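Local coordinates for post-proline cleaving enzyme (Rickettsia typhi, PDB 4HVT), which probably acts as a serine-type oligopeptidase of the prolyl oligopeptidase family, cutting peptide chains after proline, at residues A[458-463]-A[524-529]; A[234-237]-A[242-245]; A[25-30]-A[660-665]. All blocks are in the same frame, centred on the assembly; numbering follows the deposited sequence.

Contact 1: residues A[458-463]-A[524-529]; sequences DGVKIP and PEWHKS. With EDO (1,2-ethanediol), chain D.
The indole of Trp-526 ends against the start of strand 461-469, with different groups around the CZ2, CH2 and CZ3 side of its six-membered ring. At the edge, close to the ring plane, sits the backbone oxygen of Lys-461, 3.4 Å from Trp-526 CH2. The other neighbours approach obliquely. Val-460 CG1 and Ile-462 CD1 lie to one side of the plane, 3.8 Å from Trp-526 CZ3 and 3.8 Å from Trp-526 CH2 respectively; to the other side lie Pro-463 CD, 4.0 Å from Trp-526 CZ2, and a 1,2-ethanediol, probably from the crystallisation liquor. A hydroxyl of this diol, O2, donates to Lys-461 O at 2.7 Å, so the carbonyl that faces the ring edge is already engaged.

With CG anti to the backbone N (chi1 -160°), Trp-526 extends from helix 524-528 and spans much of the 12.9 Å between the helix and strand axes. Its NE1 is tied to Asn-515 O, and Phe-522 meets the indole edge-to-face, which together restrain the ring's rotation. On the strand side, an Asx turn leads into the contact: Val-460 N donates to Asp-458 OD1, whose OD2 forms a salt bridge with Arg-517. The long side chain of Lys-461 turns away to Thr-455 OG1, in the adjoining strand 447-455.

The contact thus joins the antiparallel end of the large mixed sheet, of α/β-hydrolase type, to a short helix in the connection beyond strand 510-514. Adhesion here is by carbon contact, with the carbonyl beside the slightly positive aromatic C-H rim adding at most a weak electrostatic attraction.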
loop_
_atom_site.group_PDB
_atom_site.type_symbol
_atom_site.label_atom_id
_atom_site.label_comp_id
_atom_site.label_asym_id
_atom_site.label_seq_id
_atom_site.Cartn_x
_atom_site.Cartn_y
_atom_site.Cartn_z
ATOM N N ASP A 458 12.238 -12.141 -23.692
ATOM C CA ASP A 458 11.517 -11.800 -24.948
ATOM C C ASP A 458 11.993 -10.493 -25.590
ATOM O O ASP A 458 11.314 -9.916 -26.451
ATOM C CB ASP A 458 9.988 -11.767 -24.709
ATOM C CG ASP A 458 9.562 -10.677 -23.742
ATOM O OD1 ASP A 458 10.464 -10.035 -23.141
ATOM O OD2 ASP A 458 8.336 -10.498 -23.533
ATOM N N GLY A 459 13.158 -9.996 -25.181
ATOM C CA GLY A 459 13.704 -8.726 -25.718
ATOM C C GLY A 459 13.224 -7.416 -25.077
ATOM O O GLY A 459 13.840 -6.333 -25.300
ATOM N N VAL A 460 12.141 -7.474 -24.297
ATOM C CA VAL A 460 11.628 -6.309 -23.533
ATOM C C VAL A 460 12.626 -5.794 -22.467
ATOM O O VAL A 460 13.238 -6.564 -21.701
ATOM C CB VAL A 460 10.241 -6.664 -22.869
ATOM C CG1 VAL A 460 9.684 -5.532 -22.013
ATOM C CG2 VAL A 460 9.175 -7.015 -23.915
ATOM N N LYS A 461 12.840 -4.472 -22.480
ATOM C CA LYS A 461 13.635 -3.791 -21.481
ATOM C C LYS A 461 12.918 -3.564 -20.159
ATOM O O LYS A 461 11.811 -3.003 -20.104
ATOM C CB LYS A 461 14.162 -2.454 -22.005
ATOM C CG LYS A 461 14.811 -2.451 -23.383
ATOM C CD LYS A 461 16.001 -3.358 -23.499
ATOM C CE LYS A 461 16.620 -3.169 -24.889
ATOM N NZ LYS A 461 17.637 -4.181 -25.212
ATOM N N ILE A 462 13.607 -3.918 -19.077
ATOM C CA ILE A 462 13.068 -3.882 -17.743
ATOM C C ILE A 462 13.895 -2.870 -16.980
ATOM O O ILE A 462 15.086 -3.058 -16.814
ATOM C CB ILE A 462 13.230 -5.281 -17.041
ATOM C CG1 ILE A 462 12.634 -6.408 -17.909
ATOM C CG2 ILE A 462 12.623 -5.287 -15.646
ATOM C CD1 ILE A 462 11.199 -6.243 -18.363
ATOM N N PRO A 463 13.256 -1.806 -16.493
ATOM C CA PRO A 463 13.989 -0.829 -15.710
ATOM C C PRO A 463 14.421 -1.400 -14.384
ATOM O O PRO A 463 13.726 -2.232 -13.788
ATOM C CB PRO A 463 12.960 0.265 -15.419
ATOM C CG PRO A 463 11.858 0.054 -16.375
ATOM C CD PRO A 463 11.848 -1.433 -16.659
ATOM N N PRO A 524 -1.360 -0.212 -17.966
ATOM C CA PRO A 524 -2.061 -1.482 -17.823
ATOM C C PRO A 524 -1.455 -2.657 -18.610
ATOM O O PRO A 524 -1.486 -3.801 -18.136
ATOM C CB PRO A 524 -3.472 -1.165 -18.313
ATOM C CG PRO A 524 -3.484 0.233 -18.845
ATOM C CD PRO A 524 -2.216 0.906 -18.410
ATOM N N GLU A 525 -0.824 -2.371 -19.738
ATOM C CA GLU A 525 -0.198 -3.443 -20.524
ATOM C C GLU A 525 0.985 -4.055 -19.766
ATOM O O GLU A 525 1.311 -5.229 -19.929
ATOM C CB GLU A 525 0.305 -2.922 -21.863
ATOM N N TRP A 526 1.705 -3.246 -19.004
ATOM C CA TRP A 526 2.837 -3.726 -18.208
ATOM C C TRP A 526 2.377 -4.750 -17.188
ATOM O O TRP A 526 3.044 -5.755 -16.963
ATOM C CB TRP A 526 3.533 -2.544 -17.507
ATOM C CG TRP A 526 4.948 -2.774 -17.055
ATOM C CD1 TRP A 526 5.404 -2.781 -15.786
ATOM C CD2 TRP A 526 6.067 -2.997 -17.878
ATOM N NE1 TRP A 526 6.744 -3.004 -15.756
ATOM C CE2 TRP A 526 7.184 -3.158 -17.037
ATOM C CE3 TRP A 526 6.247 -3.081 -19.267
ATOM C CZ2 TRP A 526 8.471 -3.345 -17.534
ATOM C CZ3 TRP A 526 7.524 -3.312 -19.755
ATOM C CH2 TRP A 526 8.615 -3.443 -18.891
ATOM N N HIS A 527 1.163 -4.549 -16.672
ATOM C CA HIS A 527 0.522 -5.470 -15.737
ATOM C C HIS A 527 0.021 -6.732 -16.444
ATOM O O HIS A 527 0.333 -7.884 -16.053
ATOM C CB HIS A 527 -0.616 -4.753 -15.027
ATOM C CG HIS A 527 -1.462 -5.666 -14.200
ATOM N ND1 HIS A 527 -2.833 -5.633 -14.251
ATOM C CD2 HIS A 527 -1.144 -6.704 -13.374
ATOM C CE1 HIS A 527 -3.322 -6.617 -13.507
ATOM N NE2 HIS A 527 -2.324 -7.258 -12.939
ATOM N N LYS A 528 -0.794 -6.503 -17.458
ATOM C CA LYS A 528 -1.478 -7.596 -18.196
ATOM C C LYS A 528 -0.468 -8.583 -18.765
ATOM O O LYS A 528 -0.772 -9.792 -18.859
ATOM C CB LYS A 528 -2.342 -6.990 -19.310
ATOM C CG LYS A 528 -3.606 -6.322 -18.789
ATOM C CD LYS A 528 -4.337 -5.558 -19.890
ATOM C CE LYS A 528 -5.296 -4.510 -19.343
ATOM N NZ LYS A 528 -6.250 -4.072 -20.412
ATOM N N SER A 529 0.733 -8.096 -19.118
ATOM C CA SER A 529 1.800 -8.926 -19.634
ATOM C C SER A 529 2.267 -10.083 -18.736
ATOM O O SER A 529 2.879 -11.038 -19.245
ATOM C CB SER A 529 3.032 -8.050 -19.957
ATOM O OG SER A 529 2.716 -7.383 -21.189
HETATM C C1 EDO D . 11.102 0.406 -21.045
HETATM O O1 EDO D . 11.220 1.004 -22.348
HETATM C C2 EDO D . 9.960 -0.587 -21.042
HETATM O O2 EDO D . 10.250 -1.667 -21.922
#

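Contact 2: residues A[234-237]-A[242-245]; sequences FEVP and YVSA
Phe-234 and Val-236 meet Val-243 through carbon atoms alone; the backbone of Phe-234 bonds to Leu-218 of strand 217-222, and that of Val-236 to Asn-216 in the loop just before it. This is the junction of two neighbouring blades of the N-terminal β-propeller: strand 231-235 is the outermost strand of one four-stranded antiparallel sheet, and 242-247 opens the next. The short connection from the last strand of one blade to the first strand of the following one is the characteristic step of this fold. The two strands accordingly belong to different sheets, which face each other through side chains; the closest CA atoms, those of Val-236 and Val-243, are 6.9 Å apart.

Val-243 is the shared partner. Its CG2, anti to the backbone N, reaches the edge of the Phe-234 ring near the ring plane, 3.9 Å from Phe-234 CD2. Val-236 comes in obliquely, its CG1 lying 3.9 Å from Val-243 CB and 4.2 Å from Val-243 CG2, so the same methyl serves both residues of the preceding blade.

Neighbouring side chains extend the seam. Val-243 also rests on Leu-218 of the first blade and on Ile-260 of its own, while Val-236 touches Ala-262 and Phe-234 meets the ring of Tyr-272 in the second blade. Between them in sequence, Glu-235 is salt-bridged through OE1 to Lys-232.

The other methyl of Val-243, CG1, stands between its own backbone N and carbonyl carbon (chi1 68°), while CG2 is the branch that touches Phe-234.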
loop_
_atom_site.group_PDB
_atom_site.type_symbol
_atom_site.label_atom_id
_atom_site.label_comp_id
_atom_site.label_asym_id
_atom_site.label_seq_id
_atom_site.Cartn_x
_atom_site.Cartn_y
_atom_site.Cartn_z
ATOM N N PHE A 234 -27.809 -1.087 0.437
ATOM C CA PHE A 234 -27.198 -1.709 -0.725
ATOM C C PHE A 234 -26.528 -2.988 -0.268
ATOM O O PHE A 234 -26.018 -3.020 0.837
ATOM C CB PHE A 234 -26.193 -0.785 -1.427
ATOM C CG PHE A 234 -25.869 -1.250 -2.811
ATOM C CD1 PHE A 234 -26.865 -1.275 -3.796
ATOM C CD2 PHE A 234 -24.620 -1.808 -3.101
ATOM C CE1 PHE A 234 -26.604 -1.793 -5.089
ATOM C CE2 PHE A 234 -24.346 -2.308 -4.351
ATOM C CZ PHE A 234 -25.322 -2.305 -5.354
ATOM N N GLU A 235 -26.605 -4.032 -1.110
ATOM C CA GLU A 235 -25.917 -5.293 -0.839
ATOM C C GLU A 235 -25.372 -5.858 -2.125
ATOM O O GLU A 235 -26.023 -5.763 -3.184
ATOM C CB GLU A 235 -26.831 -6.305 -0.156
ATOM C CG GLU A 235 -26.142 -7.605 0.196
ATOM C CD GLU A 235 -27.124 -8.679 0.692
ATOM O OE1 GLU A 235 -28.003 -8.354 1.505
ATOM O OE2 GLU A 235 -26.998 -9.841 0.261
ATOM N N VAL A 236 -24.140 -6.367 -2.098
ATOM C CA VAL A 236 -23.618 -7.052 -3.288
ATOM C C VAL A 236 -23.673 -8.578 -3.141
ATOM O O VAL A 236 -23.652 -9.130 -2.024
ATOM C CB VAL A 236 -22.151 -6.633 -3.603
ATOM C CG1 VAL A 236 -22.035 -5.153 -3.940
ATOM C CG2 VAL A 236 -21.232 -7.000 -2.471
ATOM N N PRO A 237 -23.687 -9.300 -4.289
ATOM C CA PRO A 237 -23.588 -10.756 -4.205
ATOM C C PRO A 237 -22.310 -11.244 -3.521
ATOM O O PRO A 237 -21.267 -10.578 -3.534
ATOM C CB PRO A 237 -23.592 -11.194 -5.698
ATOM C CG PRO A 237 -24.245 -10.069 -6.432
ATOM C CD PRO A 237 -23.747 -8.847 -5.678
ATOM N N TYR A 242 -15.997 -6.594 -2.856
ATOM C CA TYR A 242 -16.345 -5.684 -1.754
ATOM C C TYR A 242 -17.284 -4.598 -2.277
ATOM O O TYR A 242 -17.461 -4.481 -3.492
ATOM C CB TYR A 242 -15.128 -5.056 -1.068
ATOM C CG TYR A 242 -14.364 -4.147 -1.961
ATOM C CD1 TYR A 242 -14.817 -2.845 -2.220
ATOM C CD2 TYR A 242 -13.202 -4.578 -2.598
ATOM C CE1 TYR A 242 -14.155 -1.993 -3.089
ATOM C CE2 TYR A 242 -12.530 -3.720 -3.500
ATOM C CZ TYR A 242 -13.000 -2.436 -3.710
ATOM O OH TYR A 242 -12.407 -1.601 -4.649
ATOM N N VAL A 243 -17.883 -3.855 -1.332
ATOM C CA VAL A 243 -18.615 -2.636 -1.655
ATOM C C VAL A 243 -18.133 -1.491 -0.776
ATOM O O VAL A 243 -17.837 -1.690 0.403
ATOM C CB VAL A 243 -20.130 -2.814 -1.531
ATOM C CG1 VAL A 243 -20.608 -3.010 -0.101
ATOM C CG2 VAL A 243 -20.834 -1.602 -2.100
ATOM N N SER A 244 -18.022 -0.318 -1.358
ATOM C CA SER A 244 -17.536 0.863 -0.615
ATOM C C SER A 244 -18.430 2.059 -0.926
ATOM O O SER A 244 -19.101 2.067 -1.924
ATOM C CB SER A 244 -16.085 1.194 -0.952
ATOM O OG SER A 244 -15.931 1.671 -2.283
ATOM N N ALA A 245 -18.391 3.049 -0.039
ATOM C CA ALA A 245 -19.063 4.339 -0.226
ATOM C C ALA A 245 -18.037 5.401 0.049
ATOM O O ALA A 245 -17.119 5.219 0.835
ATOM C CB ALA A 245 -20.235 4.498 0.716
#

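Contact 3: residues A[25-30]-A[660-665]; sequences KFLEEA and FEYVLA
Apolar contact between Leu-27, Phe-26 and Tyr-662 makes up the whole of the direct meeting. Leu-27 CD1 meets the root of the tyrosine obliquely, 4.0 Å from Tyr-662 CB and also 4.0 Å from Tyr-662 CD2, and the two side chains cross at about a right angle. Tyr-662 CG is anti to the backbone N (chi1 -176°), which carries the ring out from the helix toward residues 26 and 27. Phe-26 arrives end on: its CZ is 4.3 Å from Tyr-662 CE2, which lies at the edge of the Phe-26 ring and near its plane, whereas Phe-26 approaches the tyrosine ring obliquely. Leu-27 also braces its neighbour, with its CG 3.6 Å above one face of the Phe-26 ring and offset toward the rim. Trp-38, in helix 34-51, meets Phe-26 edge-to-face and also touches Leu-27.

Helix 655-664 connects the parallel strands 640-646 and 672-677, a β-α-β crossover at the far end of the α/β-hydrolase sheet. Residues 26 and 27, ahead of the propeller strands in the chain, thus pack on a helix of the peptidase domain, as in prolyl oligopeptidases.

Hydrogen bonds and charges frame the apolar patch. Within 25-30, Glu-28 N donates to Lys-25 O at 3.0 Å. Arg-658, on the same helix as Tyr-662, grips the backbone of the loop: its NH1 bonds to Leu-27 O and Glu-29 O, and its NH2 to Ala-30 O. The buried carboxylate of Glu-661 has partners at both oxygens, OE2 with Arg-42 of helix 34-51 and OE1 with Thr-672 OG1.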
loop_
_atom_site.group_PDB
_atom_site.type_symbol
_atom_site.label_atom_id
_atom_site.label_comp_id
_atom_site.label_asym_id
_atom_site.label_seq_id
_atom_site.Cartn_x
_atom_site.Cartn_y
_atom_site.Cartn_z
ATOM N N LYS A 25 -2.529 -30.043 8.705
ATOM C CA LYS A 25 -3.857 -29.428 8.863
ATOM C C LYS A 25 -3.944 -28.442 10.027
ATOM O O LYS A 25 -4.579 -27.390 9.910
ATOM C CB LYS A 25 -4.955 -30.517 8.996
ATOM N N PHE A 26 -3.265 -28.757 11.132
ATOM C CA PHE A 26 -3.201 -27.830 12.297
ATOM C C PHE A 26 -2.754 -26.398 11.987
ATOM O O PHE A 26 -3.174 -25.485 12.644
ATOM C CB PHE A 26 -2.321 -28.424 13.434
ATOM C CG PHE A 26 -0.800 -28.380 13.193
ATOM C CD1 PHE A 26 -0.204 -29.228 12.286
ATOM C CD2 PHE A 26 0.024 -27.513 13.919
ATOM C CE1 PHE A 26 1.165 -29.232 12.077
ATOM C CE2 PHE A 26 1.384 -27.504 13.720
ATOM C CZ PHE A 26 1.970 -28.343 12.784
ATOM N N LEU A 27 -1.849 -26.234 11.035
ATOM C CA LEU A 27 -1.309 -24.908 10.638
ATOM C C LEU A 27 -2.352 -24.022 9.888
ATOM O O LEU A 27 -2.246 -22.776 9.811
ATOM C CB LEU A 27 -0.116 -25.151 9.728
ATOM C CG LEU A 27 1.115 -25.794 10.355
ATOM C CD1 LEU A 27 2.048 -26.165 9.234
ATOM C CD2 LEU A 27 1.728 -24.874 11.369
ATOM N N GLU A 28 -3.418 -24.643 9.387
ATOM C CA GLU A 28 -4.492 -23.913 8.686
ATOM C C GLU A 28 -5.342 -22.982 9.593
ATOM O O GLU A 28 -6.090 -22.141 9.132
ATOM C CB GLU A 28 -5.403 -24.909 7.963
ATOM C CG GLU A 28 -4.661 -25.791 6.960
ATOM C CD GLU A 28 -5.574 -26.770 6.227
ATOM O OE1 GLU A 28 -6.784 -26.577 6.271
ATOM O OE2 GLU A 28 -5.101 -27.710 5.605
ATOM N N GLU A 29 -5.263 -23.200 10.892
ATOM C CA GLU A 29 -6.007 -22.496 11.882
ATOM C C GLU A 29 -5.100 -21.392 12.395
ATOM O O GLU A 29 -4.050 -21.701 12.997
ATOM C CB GLU A 29 -6.351 -23.475 13.005
ATOM C CG GLU A 29 -7.367 -22.970 13.987
ATOM C CD GLU A 29 -7.803 -23.998 15.027
ATOM O OE1 GLU A 29 -7.579 -25.253 14.917
ATOM O OE2 GLU A 29 -8.395 -23.514 15.999
ATOM N N ALA A 30 -5.479 -20.136 12.111
ATOM C CA ALA A 30 -4.639 -18.945 12.419
ATOM C C ALA A 30 -4.331 -18.856 13.911
ATOM O O ALA A 30 -3.204 -18.572 14.293
ATOM C CB ALA A 30 -5.304 -17.665 11.971
ATOM N N PHE A 660 5.364 -23.155 4.072
ATOM C CA PHE A 660 6.645 -23.077 3.436
ATOM C C PHE A 660 7.737 -23.470 4.463
ATOM O O PHE A 660 8.600 -24.194 4.135
ATOM C CB PHE A 660 6.857 -21.695 2.932
ATOM C CG PHE A 660 7.980 -21.539 1.957
ATOM C CD1 PHE A 660 8.165 -22.434 0.922
ATOM C CD2 PHE A 660 8.746 -20.372 1.991
ATOM C CE1 PHE A 660 9.171 -22.265 0.020
ATOM C CE2 PHE A 660 9.734 -20.185 1.076
ATOM C CZ PHE A 660 9.929 -21.135 0.065
ATOM N N GLU A 661 7.675 -22.882 5.666
ATOM C CA GLU A 661 8.610 -23.248 6.766
ATOM C C GLU A 661 8.513 -24.753 7.069
ATOM O O GLU A 661 9.514 -25.446 7.234
ATOM C CB GLU A 661 8.268 -22.465 8.018
ATOM C CG GLU A 661 8.947 -22.841 9.326
ATOM C CD GLU A 661 10.472 -22.716 9.295
ATOM O OE1 GLU A 661 11.108 -22.325 8.273
ATOM O OE2 GLU A 661 11.082 -23.093 10.328
ATOM N N TYR A 662 7.290 -25.244 7.182
ATOM C CA TYR A 662 7.105 -26.648 7.562
ATOM C C TYR A 662 7.752 -27.590 6.558
ATOM O O TYR A 662 8.455 -28.539 6.958
ATOM C CB TYR A 662 5.626 -26.962 7.751
ATOM C CG TYR A 662 5.382 -28.395 8.253
ATOM C CD1 TYR A 662 5.307 -29.449 7.378
ATOM C CD2 TYR A 662 5.176 -28.619 9.588
ATOM C CE1 TYR A 662 5.069 -30.741 7.844
ATOM C CE2 TYR A 662 4.963 -29.876 10.077
ATOM C CZ TYR A 662 4.899 -30.926 9.206
ATOM O OH TYR A 662 4.665 -32.146 9.737
ATOM N N VAL A 663 7.541 -27.336 5.268
ATOM C CA VAL A 663 8.121 -28.179 4.232
ATOM C C VAL A 663 9.630 -27.976 4.100
ATOM O O VAL A 663 10.380 -28.950 4.016
ATOM C CB VAL A 663 7.416 -28.015 2.870
ATOM C CG1 VAL A 663 7.979 -29.028 1.871
ATOM C CG2 VAL A 663 5.935 -28.235 3.059
ATOM N N LEU A 664 10.095 -26.718 4.110
ATOM C CA LEU A 664 11.511 -26.460 3.917
ATOM C C LEU A 664 12.312 -26.950 5.101
ATOM O O LEU A 664 13.447 -27.450 4.941
ATOM C CB LEU A 664 11.765 -24.959 3.704
ATOM C CG LEU A 664 11.912 -24.488 2.268
ATOM C CD1 LEU A 664 12.155 -22.976 2.296
ATOM C CD2 LEU A 664 13.090 -25.154 1.583
ATOM N N ALA A 665 11.756 -26.793 6.299
ATOM C CA ALA A 665 12.416 -27.333 7.512
ATOM C C ALA A 665 12.928 -28.731 7.289
ATOM O O ALA A 665 13.947 -29.125 7.893
ATOM C CB ALA A 665 11.456 -27.354 8.697
#

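How the contacts relate
The three contacts lie well apart, with centres 34 to 35 Å from one another and no two touching; the nearest atoms, between contacts 1 and 2, are about 14 Å apart. Contact 2 belongs to the β-propeller, while contact 1 and the helix of contact 3 belong to the hydrolase domain, near opposite ends of its mixed sheet. Along the chain, residues 25-30 come first, then contact 2, then contact 1, and 660-665 last. Contact 3 thus brackets both others and brings the N-terminal region against a late helix of the peptidase domain, so the propeller is a long excursion between an N-terminal cover and the hydrolase fold it packs against.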